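Local coordinates for putative methyltransferase (Emericella variicolor, PDB 7DMB), which probably acts as a trans-acting methyltransferase in calbistrin biosynthesis and binds S-adenosyl-L-homocysteine, the product left when S-adenosylmethionine gives up its methyl group, at residues 202-207 and 211-216; 176-181 and 246-251; 281-286 and 373-378. One frame throughout, in Å; residues are numbered along the deposited sequence.

Contact 1: 202-207 and 211-216; sequences ILEIGA and GTTARV. With SAH (S-adenosyl-L-homocysteine), chain C.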
loop_
_atom_site.group_PDB
_atom_site.type_symbol
_atom_site.label_atom_id
_atom_site.label_comp_id
_atom_site.label_asym_id
_atom_site.label_seq_id
_atom_site.Cartn_x
_atom_site.Cartn_y
_atom_site.Cartn_z
ATOM N N ILE A 202 14.088 -11.860 -8.897
ATOM C CA ILE A 202 13.105 -11.071 -8.153
ATOM C C ILE A 202 11.710 -11.544 -8.539
ATOM O O ILE A 202 11.436 -11.793 -9.720
ATOM C CB ILE A 202 13.201 -9.547 -8.411
ATOM C CG1 ILE A 202 14.559 -8.984 -8.050
ATOM C CG2 ILE A 202 12.144 -8.783 -7.596
ATOM C CD1 ILE A 202 15.329 -8.538 -9.271
ATOM N N LEU A 203 10.831 -11.654 -7.542
ATOM C CA LEU A 203 9.414 -11.889 -7.769
ATOM C C LEU A 203 8.642 -10.837 -6.990
ATOM O O LEU A 203 8.922 -10.619 -5.807
ATOM C CB LEU A 203 8.999 -13.295 -7.330
ATOM C CG LEU A 203 7.567 -13.735 -7.669
ATOM C CD1 LEU A 203 7.549 -15.177 -8.178
ATOM C CD2 LEU A 203 6.668 -13.580 -6.467
ATOM N N GLU A 204 7.683 -10.176 -7.631
ATOM C CA GLU A 204 6.814 -9.244 -6.906
ATOM C C GLU A 204 5.403 -9.825 -6.779
ATOM O O GLU A 204 4.779 -10.190 -7.788
ATOM C CB GLU A 204 6.775 -7.868 -7.571
ATOM C CG GLU A 204 5.782 -6.921 -6.907
ATOM C CD GLU A 204 5.866 -5.541 -7.477
ATOM O OE1 GLU A 204 6.677 -5.353 -8.416
ATOM O OE2 GLU A 204 5.129 -4.648 -6.998
ATOM N N ILE A 205 4.924 -9.935 -5.530
ATOM C CA ILE A 205 3.556 -10.340 -5.217
ATOM C C ILE A 205 2.623 -9.160 -5.462
ATOM O O ILE A 205 2.964 -8.015 -5.146
ATOM C CB ILE A 205 3.434 -10.802 -3.744
ATOM C CG1 ILE A 205 4.496 -11.843 -3.381
ATOM C CG2 ILE A 205 2.013 -11.323 -3.441
ATOM C CD1 ILE A 205 4.263 -13.149 -4.037
ATOM N N GLY A 206 1.430 -9.443 -5.987
ATOM C CA GLY A 206 0.365 -8.460 -6.143
ATOM C C GLY A 206 0.809 -7.114 -6.680
ATOM O O GLY A 206 0.454 -6.072 -6.133
ATOM N N ALA A 207 1.633 -7.135 -7.725
ATOM C CA ALA A 207 2.234 -5.919 -8.255
ATOM C C ALA A 207 1.189 -4.953 -8.810
ATOM O O ALA A 207 1.446 -3.743 -8.873
ATOM C CB ALA A 207 3.234 -6.290 -9.338
ATOM N N GLY A 211 2.896 0.332 -9.222
ATOM C CA GLY A 211 3.447 1.514 -8.573
ATOM C C GLY A 211 4.791 1.253 -7.925
ATOM O O GLY A 211 5.718 2.057 -8.037
ATOM N N THR A 212 4.917 0.116 -7.242
ATOM C CA THR A 212 6.198 -0.236 -6.648
ATOM C C THR A 212 7.143 -0.870 -7.671
ATOM O O THR A 212 8.356 -0.633 -7.622
ATOM C CB THR A 212 5.967 -1.157 -5.450
ATOM O OG1 THR A 212 5.170 -0.464 -4.483
ATOM C CG2 THR A 212 7.293 -1.554 -4.822
ATOM N N THR A 213 6.608 -1.652 -8.611
ATOM C CA THR A 213 7.432 -2.193 -9.689
ATOM C C THR A 213 8.261 -1.105 -10.364
ATOM O O THR A 213 9.440 -1.312 -10.685
ATOM C CB THR A 213 6.545 -2.876 -10.727
ATOM O OG1 THR A 213 5.432 -3.493 -10.070
ATOM C CG2 THR A 213 7.336 -3.937 -11.523
ATOM N N ALA A 214 7.648 0.064 -10.592
ATOM C CA ALA A 214 8.313 1.159 -11.295
ATOM C C ALA A 214 9.509 1.690 -10.522
ATOM O O ALA A 214 10.564 1.948 -11.116
ATOM C CB ALA A 214 7.322 2.291 -11.558
ATOM N N ARG A 215 9.355 1.901 -9.206
ATOM C CA ARG A 215 10.499 2.334 -8.410
ATOM C C ARG A 215 11.604 1.275 -8.398
ATOM O O ARG A 215 12.792 1.609 -8.471
ATOM C CB ARG A 215 10.090 2.662 -6.977
ATOM C CG ARG A 215 8.714 3.289 -6.692
ATOM C CD ARG A 215 8.268 4.378 -7.638
ATOM N NE ARG A 215 9.341 5.280 -8.016
ATOM C CZ ARG A 215 9.329 6.001 -9.130
ATOM N NH1 ARG A 215 8.275 5.910 -9.956
ATOM N NH2 ARG A 215 10.370 6.790 -9.413
ATOM N N VAL A 216 11.227 -0.003 -8.298
ATOM C CA VAL A 216 12.201 -1.079 -8.130
ATOM C C VAL A 216 13.058 -1.216 -9.385
ATOM O O VAL A 216 14.272 -1.421 -9.296
ATOM C CB VAL A 216 11.471 -2.393 -7.765
ATOM C CG1 VAL A 216 12.376 -3.634 -7.964
ATOM C CG2 VAL A 216 10.948 -2.338 -6.304
HETATM N N SAH C . 1.003 -3.270 -5.577
HETATM C CA SAH C . -0.257 -2.543 -5.894
HETATM C CB SAH C . -0.783 -1.757 -4.688
HETATM C CG SAH C . -1.560 -2.619 -3.715
HETATM S SD SAH C . -3.171 -3.186 -4.342
HETATM C C SAH C . -0.008 -1.588 -7.065
HETATM O O SAH C . -0.905 -1.529 -7.932
HETATM O OXT SAH C . 1.081 -0.966 -7.078
HETATM C "C5'" SAH C . -3.124 -4.937 -3.881
HETATM C "C4'" SAH C . -2.807 -5.828 -5.063
HETATM O "O4'" SAH C . -2.601 -7.181 -4.586
HETATM C "C3'" SAH C . -3.927 -5.899 -6.104
HETATM O "O3'" SAH C . -3.374 -5.731 -7.402
HETATM C "C2'" SAH C . -4.532 -7.289 -5.873
HETATM O "O2'" SAH C . -5.089 -7.892 -7.022
HETATM C "C1'" SAH C . -3.328 -8.082 -5.384
HETATM N N9 SAH C . -3.699 -9.221 -4.552
HETATM C C8 SAH C . -4.771 -9.272 -3.697
HETATM N N7 SAH C . -4.877 -10.409 -3.058
HETATM C C5 SAH C . -3.815 -11.166 -3.529
HETATM C C6 SAH C . -3.386 -12.474 -3.233
HETATM N N6 SAH C . -4.005 -13.275 -2.371
HETATM N N1 SAH C . -2.283 -12.930 -3.878
HETATM C C2 SAH C . -1.669 -12.117 -4.747
HETATM N N3 SAH C . -1.980 -10.872 -5.098
HETATM C C4 SAH C . -3.078 -10.444 -4.450
HETATM O O HOH W 1 3.589 -2.616 -7.352
#
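The glycine-rich turn of a Rossmann-like methyltransferase, where strand 200-205 passes into helix 211-220, is tied across its base by Glu204 and Thr213. Thr213 OG1 donates to Glu204 OE1 over 2.8 Å, meeting the oxygen on its syn side but 34° out of the carboxylate plane. With CG anti to the backbone N (chi1 175°), the extended chain of Glu204 carries the carboxylate across to Thr213 on the helix. OE1 also has Tyr232 OH, from strand 229-236, as a partner. The other oxygen, OE2, lies 2.6 Å from water 1. That water accepts from Thr212 N and from the amino N of SAH, and its own protons are shared among several acceptors, Ala207 O at 2.9 Å being one. Ala207 CB packs against Thr213 OG1 at 3.6 Å.

Beside this bond the backbone holds the amino-acid end of SAH. The ligand N donates to Gly206 O at 2.9 Å, while Gly211 N gives a hydrogen bond of 3.1 Å to the carboxylate OXT. Gly206, with a positive phi, turns its carbonyl to the ligand. The ligand N thus meets the carbonyls of Gly206 and Ser282, more weakly that of Ala207, and water 1, with the Glu204 carboxylate behind the water. A negative charge on buried Glu204, if it is ionised, would probably favour a positive ligand amino group, acting through water 1 rather than by direct touch.

Contact 2: 176-181 and 246-251; sequences FYDWAN and KRRFEA. With SAH (S-adenosyl-L-homocysteine), chain C.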
loop_
_atom_site.group_PDB
_atom_site.type_symbol
_atom_site.label_atom_id
_atom_site.label_comp_id
_atom_site.label_asym_id
_atom_site.label_seq_id
_atom_site.Cartn_x
_atom_site.Cartn_y
_atom_site.Cartn_z
ATOM N N PHE A 176 -2.967 6.865 -7.761
ATOM C CA PHE A 176 -3.046 6.806 -6.305
ATOM C C PHE A 176 -1.890 5.989 -5.729
ATOM O O PHE A 176 -1.183 6.445 -4.822
ATOM C CB PHE A 176 -4.410 6.235 -5.903
ATOM C CG PHE A 176 -4.607 6.078 -4.418
ATOM C CD1 PHE A 176 -5.338 7.021 -3.702
ATOM C CD2 PHE A 176 -4.099 4.972 -3.744
ATOM C CE1 PHE A 176 -5.540 6.880 -2.334
ATOM C CE2 PHE A 176 -4.291 4.824 -2.379
ATOM C CZ PHE A 176 -5.020 5.781 -1.673
ATOM N N TYR A 177 -1.664 4.781 -6.256
ATOM C CA TYR A 177 -0.519 4.012 -5.779
ATOM C C TYR A 177 0.806 4.686 -6.149
ATOM O O TYR A 177 1.784 4.577 -5.389
ATOM C CB TYR A 177 -0.596 2.571 -6.292
ATOM C CG TYR A 177 -1.727 1.780 -5.643
ATOM C CD1 TYR A 177 -1.828 1.694 -4.252
ATOM C CD2 TYR A 177 -2.693 1.132 -6.412
ATOM C CE1 TYR A 177 -2.852 0.983 -3.648
ATOM C CE2 TYR A 177 -3.736 0.427 -5.813
ATOM C CZ TYR A 177 -3.805 0.356 -4.430
ATOM O OH TYR A 177 -4.830 -0.338 -3.820
ATOM N N ASP A 178 0.855 5.419 -7.277
ATOM C CA ASP A 178 2.026 6.258 -7.550
ATOM C C ASP A 178 2.252 7.280 -6.434
ATOM O O ASP A 178 3.399 7.526 -6.038
ATOM C CB ASP A 178 1.891 6.983 -8.889
ATOM C CG ASP A 178 2.265 6.107 -10.093
ATOM O OD1 ASP A 178 2.951 5.073 -9.914
ATOM O OD2 ASP A 178 1.872 6.463 -11.225
ATOM N N TRP A 179 1.171 7.904 -5.926
ATOM C CA TRP A 179 1.326 8.871 -4.837
ATOM C C TRP A 179 1.928 8.214 -3.604
ATOM O O TRP A 179 2.872 8.743 -3.014
ATOM C CB TRP A 179 -0.006 9.518 -4.438
ATOM C CG TRP A 179 0.122 10.207 -3.050
ATOM C CD1 TRP A 179 0.653 11.442 -2.801
ATOM C CD2 TRP A 179 -0.227 9.662 -1.761
ATOM N NE1 TRP A 179 0.630 11.714 -1.452
ATOM C CE2 TRP A 179 0.088 10.645 -0.792
ATOM C CE3 TRP A 179 -0.806 8.455 -1.332
ATOM C CZ2 TRP A 179 -0.140 10.453 0.581
ATOM C CZ3 TRP A 179 -1.037 8.272 0.045
ATOM C CH2 TRP A 179 -0.701 9.268 0.974
ATOM N N ALA A 180 1.346 7.088 -3.165
ATOM C CA ALA A 180 1.845 6.390 -1.979
ATOM C C ALA A 180 3.308 6.000 -2.139
ATOM O O ALA A 180 4.119 6.195 -1.226
ATOM C CB ALA A 180 0.992 5.151 -1.696
ATOM N N ASN A 181 3.658 5.416 -3.287
ATOM C CA ASN A 181 5.051 5.067 -3.542
ATOM C C ASN A 181 5.942 6.301 -3.555
ATOM O O ASN A 181 7.137 6.211 -3.254
ATOM C CB ASN A 181 5.165 4.326 -4.871
ATOM C CG ASN A 181 4.907 2.850 -4.734
ATOM O OD1 ASN A 181 5.763 2.103 -4.249
ATOM N ND2 ASN A 181 3.724 2.411 -5.163
ATOM N N LYS A 246 2.582 -4.663 -19.003
ATOM C CA LYS A 246 3.504 -4.927 -20.104
ATOM C C LYS A 246 3.772 -3.663 -20.918
ATOM O O LYS A 246 4.879 -3.495 -21.443
ATOM C CB LYS A 246 2.960 -6.042 -20.999
ATOM C CG LYS A 246 3.172 -7.463 -20.461
ATOM C CD LYS A 246 2.314 -8.460 -21.230
ATOM C CE LYS A 246 2.767 -9.883 -20.985
ATOM N NZ LYS A 246 1.688 -10.861 -21.249
ATOM N N ARG A 247 2.774 -2.771 -21.031
ATOM C CA ARG A 247 3.002 -1.452 -21.620
ATOM C C ARG A 247 3.896 -0.606 -20.721
ATOM O O ARG A 247 4.920 -0.070 -21.168
ATOM C CB ARG A 247 1.671 -0.717 -21.855
ATOM C CG ARG A 247 0.806 -1.204 -23.005
ATOM C CD ARG A 247 -0.625 -0.610 -22.881
ATOM N NE ARG A 247 -1.695 -1.607 -22.663
ATOM C CZ ARG A 247 -2.739 -1.424 -21.852
ATOM N NH1 ARG A 247 -2.863 -0.289 -21.163
ATOM N NH2 ARG A 247 -3.672 -2.368 -21.716
ATOM N N ARG A 248 3.504 -0.457 -19.444
ATOM C CA ARG A 248 4.246 0.394 -18.515
ATOM C C ARG A 248 5.719 -0.001 -18.425
ATOM O O ARG A 248 6.594 0.867 -18.315
ATOM C CB ARG A 248 3.602 0.351 -17.130
ATOM C CG ARG A 248 4.400 1.081 -16.062
ATOM C CD ARG A 248 3.592 1.247 -14.802
ATOM N NE ARG A 248 4.077 2.339 -13.968
ATOM C CZ ARG A 248 3.473 2.737 -12.855
ATOM N NH1 ARG A 248 2.379 2.116 -12.447
ATOM N NH2 ARG A 248 3.963 3.748 -12.156
ATOM N N PHE A 249 6.019 -1.303 -18.487
ATOM C CA PHE A 249 7.388 -1.795 -18.338
ATOM C C PHE A 249 7.920 -2.413 -19.621
ATOM O O PHE A 249 8.755 -3.323 -19.585
ATOM C CB PHE A 249 7.469 -2.773 -17.176
ATOM C CG PHE A 249 6.901 -2.202 -15.909
ATOM C CD1 PHE A 249 7.455 -1.057 -15.357
ATOM C CD2 PHE A 249 5.771 -2.756 -15.318
ATOM C CE1 PHE A 249 6.935 -0.496 -14.210
ATOM C CE2 PHE A 249 5.238 -2.201 -14.166
ATOM C CZ PHE A 249 5.823 -1.071 -13.607
ATOM N N GLU A 250 7.469 -1.889 -20.761
ATOM C CA GLU A 250 7.982 -2.337 -22.048
ATOM C C GLU A 250 9.481 -2.060 -22.183
ATOM O O GLU A 250 10.191 -2.818 -22.847
ATOM C CB GLU A 250 7.184 -1.651 -23.156
ATOM C CG GLU A 250 7.574 -2.027 -24.556
ATOM C CD GLU A 250 8.694 -1.164 -25.065
ATOM O OE1 GLU A 250 8.763 0.010 -24.632
ATOM O OE2 GLU A 250 9.514 -1.673 -25.865
ATOM N N ALA A 251 9.986 -1.004 -21.539
ATOM C CA ALA A 251 11.399 -0.656 -21.674
ATOM C C ALA A 251 12.345 -1.664 -21.025
ATOM O O ALA A 251 13.530 -1.666 -21.369
ATOM C CB ALA A 251 11.666 0.729 -21.085
HETATM N N SAH C . 1.003 -3.270 -5.577
HETATM C CA SAH C . -0.257 -2.543 -5.894
HETATM C CB SAH C . -0.783 -1.757 -4.688
HETATM C CG SAH C . -1.560 -2.619 -3.715
HETATM S SD SAH C . -3.171 -3.186 -4.342
HETATM C C SAH C . -0.008 -1.588 -7.065
HETATM O O SAH C . -0.905 -1.529 -7.932
HETATM O OXT SAH C . 1.081 -0.966 -7.078
HETATM C "C5'" SAH C . -3.124 -4.937 -3.881
HETATM C "C4'" SAH C . -2.807 -5.828 -5.063
HETATM O "O4'" SAH C . -2.601 -7.181 -4.586
HETATM C "C3'" SAH C . -3.927 -5.899 -6.104
HETATM O "O3'" SAH C . -3.374 -5.731 -7.402
HETATM C "C2'" SAH C . -4.532 -7.289 -5.873
HETATM O "O2'" SAH C . -5.089 -7.892 -7.022
HETATM C "C1'" SAH C . -3.328 -8.082 -5.384
HETATM N N9 SAH C . -3.699 -9.221 -4.552
HETATM C C8 SAH C . -4.771 -9.272 -3.697
HETATM N N7 SAH C . -4.877 -10.409 -3.058
HETATM C C5 SAH C . -3.815 -11.166 -3.529
HETATM C C6 SAH C . -3.386 -12.474 -3.233
HETATM N N6 SAH C . -4.005 -13.275 -2.371
HETATM N N1 SAH C . -2.283 -12.930 -3.878
HETATM C C2 SAH C . -1.669 -12.117 -4.747
HETATM N N3 SAH C . -1.980 -10.872 -5.098
HETATM C C4 SAH C . -3.078 -10.444 -4.450
HETATM O O HOH W 2 0.823 2.566 -9.728
#
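Asp178 and Arg248 come together from opposite directions with the carboxylate and guanidinium planes 86° apart, and their salt bridge is single, through OD1, not the paired, coplanar form. Arg248 NH2 donates to Asp178 OD1 over 2.8 Å with an N-H...O angle of 162°. On the arginine side the oxygen sits at the edge, in the guanidinium plane; on the aspartate side the nitrogen takes the syn lone pair. Asp178 OD2 stays 3.6 Å from the same NH2. The CA atoms of Asp178 and Arg248 are 12.6 Å apart, and the arginine, extended from CG to NE with CG anti to the backbone N, covers over half of that span. Water 2 braces the pair, accepting from Arg248 NH1 and donating to Asp178 OD1 at 3.3 Å. NH1 also reaches Thr209 O.

In the fold, the bridge links helix 172-181, which precedes the Rossmann-like sheet in the chain, to helix 242-248, the crossover helix between the parallel strands 229-236 and 255-259. It passes beside the glycine-rich turn that holds Thr209 and Gly211.

One residue before Asp178, the Tyr177 ring lies against SAH: the ligand CB sits 3.4 Å above the ring plane, over its centre, while Phe176 CD2 is on the opposite face, offset toward the rim. Tyr177 OH comes to 3.3 Å from the ligand sulfur SD. Farther along the helix, Asn181 ND2 donates to Tyr177 O from above the carbonyl plane, and Tyr177 O also takes the helical bond from Asn181 N.

Contact 3: 281-286 and 373-378; sequences ASNVLH and YYNANM. With SAH (S-adenosyl-L-homocysteine), chain C.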
loop_
_atom_site.group_PDB
_atom_site.type_symbol
_atom_site.label_atom_id
_atom_site.label_comp_id
_atom_site.label_asym_id
_atom_site.label_seq_id
_atom_site.Cartn_x
_atom_site.Cartn_y
_atom_site.Cartn_z
ATOM N N ALA A 281 6.696 -7.025 -2.124
ATOM C CA ALA A 281 5.249 -6.932 -1.923
ATOM C C ALA A 281 4.876 -5.566 -1.351
ATOM O O ALA A 281 5.352 -5.192 -0.271
ATOM C CB ALA A 281 4.766 -8.059 -1.008
ATOM N N SER A 282 4.012 -4.824 -2.060
ATOM C CA SER A 282 3.586 -3.508 -1.590
ATOM C C SER A 282 2.071 -3.536 -1.433
ATOM O O SER A 282 1.326 -3.563 -2.421
ATOM C CB SER A 282 4.033 -2.401 -2.535
ATOM O OG SER A 282 3.494 -1.136 -2.178
ATOM N N ASN A 283 1.644 -3.571 -0.175
ATOM C CA ASN A 283 0.256 -3.382 0.213
ATOM C C ASN A 283 -0.645 -4.437 -0.426
ATOM O O ASN A 283 -1.782 -4.169 -0.810
ATOM C CB ASN A 283 -0.186 -1.951 -0.093
ATOM C CG ASN A 283 0.274 -0.980 0.992
ATOM O OD1 ASN A 283 -0.038 -1.171 2.175
ATOM N ND2 ASN A 283 1.077 0.016 0.608
ATOM N N VAL A 284 -0.137 -5.672 -0.476
ATOM C CA VAL A 284 -0.901 -6.831 -0.901
ATOM C C VAL A 284 -1.038 -7.854 0.223
ATOM O O VAL A 284 -2.099 -8.473 0.388
ATOM C CB VAL A 284 -0.272 -7.486 -2.158
ATOM C CG1 VAL A 284 1.245 -7.656 -1.994
ATOM C CG2 VAL A 284 -0.932 -8.827 -2.444
ATOM N N LEU A 285 0.006 -8.029 1.038
ATOM C CA LEU A 285 -0.032 -9.099 2.028
ATOM C C LEU A 285 -1.172 -8.892 3.024
ATOM O O LEU A 285 -1.830 -9.856 3.422
ATOM C CB LEU A 285 1.322 -9.225 2.740
ATOM C CG LEU A 285 2.581 -9.574 1.895
ATOM C CD1 LEU A 285 3.763 -10.001 2.771
ATOM C CD2 LEU A 285 2.302 -10.630 0.855
ATOM N N HIS A 286 -1.460 -7.640 3.402
ATOM C CA HIS A 286 -2.552 -7.420 4.349
ATOM C C HIS A 286 -3.914 -7.760 3.754
ATOM O O HIS A 286 -4.892 -7.866 4.505
ATOM C CB HIS A 286 -2.548 -5.973 4.872
ATOM C CG HIS A 286 -3.012 -4.952 3.877
ATOM N ND1 HIS A 286 -2.201 -3.930 3.432
ATOM C CD2 HIS A 286 -4.208 -4.779 3.264
ATOM C CE1 HIS A 286 -2.874 -3.176 2.582
ATOM N NE2 HIS A 286 -4.092 -3.672 2.458
ATOM N N TYR A 373 2.987 8.831 9.382
ATOM C CA TYR A 373 3.527 8.155 8.218
ATOM C C TYR A 373 2.417 7.300 7.621
ATOM O O TYR A 373 1.369 7.088 8.242
ATOM C CB TYR A 373 4.758 7.314 8.593
ATOM C CG TYR A 373 4.440 6.034 9.324
ATOM C CD1 TYR A 373 4.225 4.835 8.633
ATOM C CD2 TYR A 373 4.335 6.014 10.710
ATOM C CE1 TYR A 373 3.920 3.660 9.311
ATOM C CE2 TYR A 373 4.031 4.841 11.394
ATOM C CZ TYR A 373 3.821 3.670 10.702
ATOM O OH TYR A 373 3.510 2.527 11.419
ATOM N N TYR A 374 2.632 6.822 6.392
ATOM C CA TYR A 374 1.674 5.915 5.770
ATOM C C TYR A 374 2.221 4.499 5.639
ATOM O O TYR A 374 1.670 3.576 6.253
ATOM C CB TYR A 374 1.209 6.484 4.413
ATOM C CG TYR A 374 -0.042 7.342 4.579
ATOM C CD1 TYR A 374 -1.317 6.783 4.466
ATOM C CD2 TYR A 374 0.051 8.702 4.896
ATOM C CE1 TYR A 374 -2.467 7.559 4.629
ATOM C CE2 TYR A 374 -1.099 9.484 5.078
ATOM C CZ TYR A 374 -2.353 8.906 4.940
ATOM O OH TYR A 374 -3.496 9.660 5.107
ATOM N N ASN A 375 3.329 4.313 4.914
ATOM C CA ASN A 375 3.933 3.007 4.668
ATOM C C ASN A 375 5.122 2.744 5.597
ATOM O O ASN A 375 5.988 3.608 5.781
ATOM C CB ASN A 375 4.428 2.916 3.225
ATOM C CG ASN A 375 3.377 2.435 2.262
ATOM O OD1 ASN A 375 2.597 1.549 2.571
ATOM N ND2 ASN A 375 3.379 2.992 1.060
ATOM N N ALA A 376 5.192 1.526 6.136
ATOM C CA ALA A 376 6.443 0.984 6.667
ATOM C C ALA A 376 7.135 0.134 5.592
ATOM O O ALA A 376 6.527 -0.783 5.031
ATOM C CB ALA A 376 6.194 0.152 7.927
ATOM N N ASN A 377 8.403 0.449 5.306
ATOM C CA ASN A 377 9.226 -0.300 4.345
ATOM C C ASN A 377 10.053 -1.306 5.135
ATOM O O ASN A 377 11.035 -0.931 5.783
ATOM C CB ASN A 377 10.138 0.626 3.534
ATOM C CG ASN A 377 9.360 1.633 2.680
ATOM O OD1 ASN A 377 8.826 1.295 1.613
ATOM N ND2 ASN A 377 9.281 2.878 3.159
ATOM N N MET A 378 9.660 -2.581 5.076
ATOM C CA MET A 378 10.216 -3.625 5.936
ATOM C C MET A 378 11.032 -4.623 5.120
ATOM O O MET A 378 10.571 -5.117 4.082
ATOM C CB MET A 378 9.103 -4.361 6.679
ATOM C CG MET A 378 8.328 -3.494 7.650
ATOM S SD MET A 378 6.816 -4.275 8.237
ATOM C CE MET A 378 5.695 -3.916 6.892
HETATM N N SAH C . 1.003 -3.270 -5.577
HETATM C CA SAH C . -0.257 -2.543 -5.894
HETATM C CB SAH C . -0.783 -1.757 -4.688
HETATM C CG SAH C . -1.560 -2.619 -3.715
HETATM S SD SAH C . -3.171 -3.186 -4.342
HETATM C C SAH C . -0.008 -1.588 -7.065
HETATM O O SAH C . -0.905 -1.529 -7.932
HETATM O OXT SAH C . 1.081 -0.966 -7.078
HETATM C "C5'" SAH C . -3.124 -4.937 -3.881
HETATM C "C4'" SAH C . -2.807 -5.828 -5.063
HETATM O "O4'" SAH C . -2.601 -7.181 -4.586
HETATM C "C3'" SAH C . -3.927 -5.899 -6.104
HETATM O "O3'" SAH C . -3.374 -5.731 -7.402
HETATM C "C2'" SAH C . -4.532 -7.289 -5.873
HETATM O "O2'" SAH C . -5.089 -7.892 -7.022
HETATM C "C1'" SAH C . -3.328 -8.082 -5.384
HETATM N N9 SAH C . -3.699 -9.221 -4.552
HETATM C C8 SAH C . -4.771 -9.272 -3.697
HETATM N N7 SAH C . -4.877 -10.409 -3.058
HETATM C C5 SAH C . -3.815 -11.166 -3.529
HETATM C C6 SAH C . -3.386 -12.474 -3.233
HETATM N N6 SAH C . -4.005 -13.275 -2.371
HETATM N N1 SAH C . -2.283 -12.930 -3.878
HETATM C C2 SAH C . -1.669 -12.117 -4.747
HETATM N N3 SAH C . -1.980 -10.872 -5.098
HETATM C C4 SAH C . -3.078 -10.444 -4.450
#
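A single buried amide-to-amide hydrogen bond joins Asn283, just past the end of strand 276-282, to Asn375, the first residue of strand 375-382 in the same mixed sheet. Asn283 ND2 donates to Asn375 OD1 over 2.9 Å, nearly straight at 164°. The acceptor lies close to the amide plane of Asn283, the donor is tilted slightly from the carbonyl plane of Asn375, and the two amides, approaching from opposite directions, are turned 30° against each other. The other end of the Asn283 amide is used as well: the Leu313 N donor on OD1 and the Asn375 acceptor on ND2 together fix which way round the amide sits, and the His286 ring edge lies beside OD1.

The backbone at this strand end meets SAH. Ser282 O accepts from the ligand amino N at 3.2 Å, and Asn283 O comes to 3.3 Å from the ligand CG. Next along, Val284 CG2, anti to its own backbone N, presses on the ribose and adenine, 3.2 Å from O4' and 3.4 Å from C4.

Strand 306-313 runs between the two strands, so the asparagines reach across its end, near Leu313. Beyond, Asn375 N bonds to Asp367, just after edge strand 358-366, and helix 346-355 covers Leu285 and Met378 through Trp349.

Overall arrangement
All three contacts border SAH. Contact 1 holds its amino and carboxylate groups, contact 2 lays a tyrosine over its aliphatic chain, and contact 3 brings the strand end to its amino group and the following loop to its ribose and adenine. Contacts 1 and 2 have centres about 9 Å apart, contacts 1 and 3 about 12 Å, contacts 2 and 3 about 16 Å. Thr212 joins them: its OG1 lies 2.6 Å from Asn181 OD1 of contact 2, a probable hydrogen bond, and 2.9 Å from Ser282 OG of contact 3, a weaker probable one. Along the chain, contact 1 is nested within the loop closed by contact 2, and contact 3 follows both.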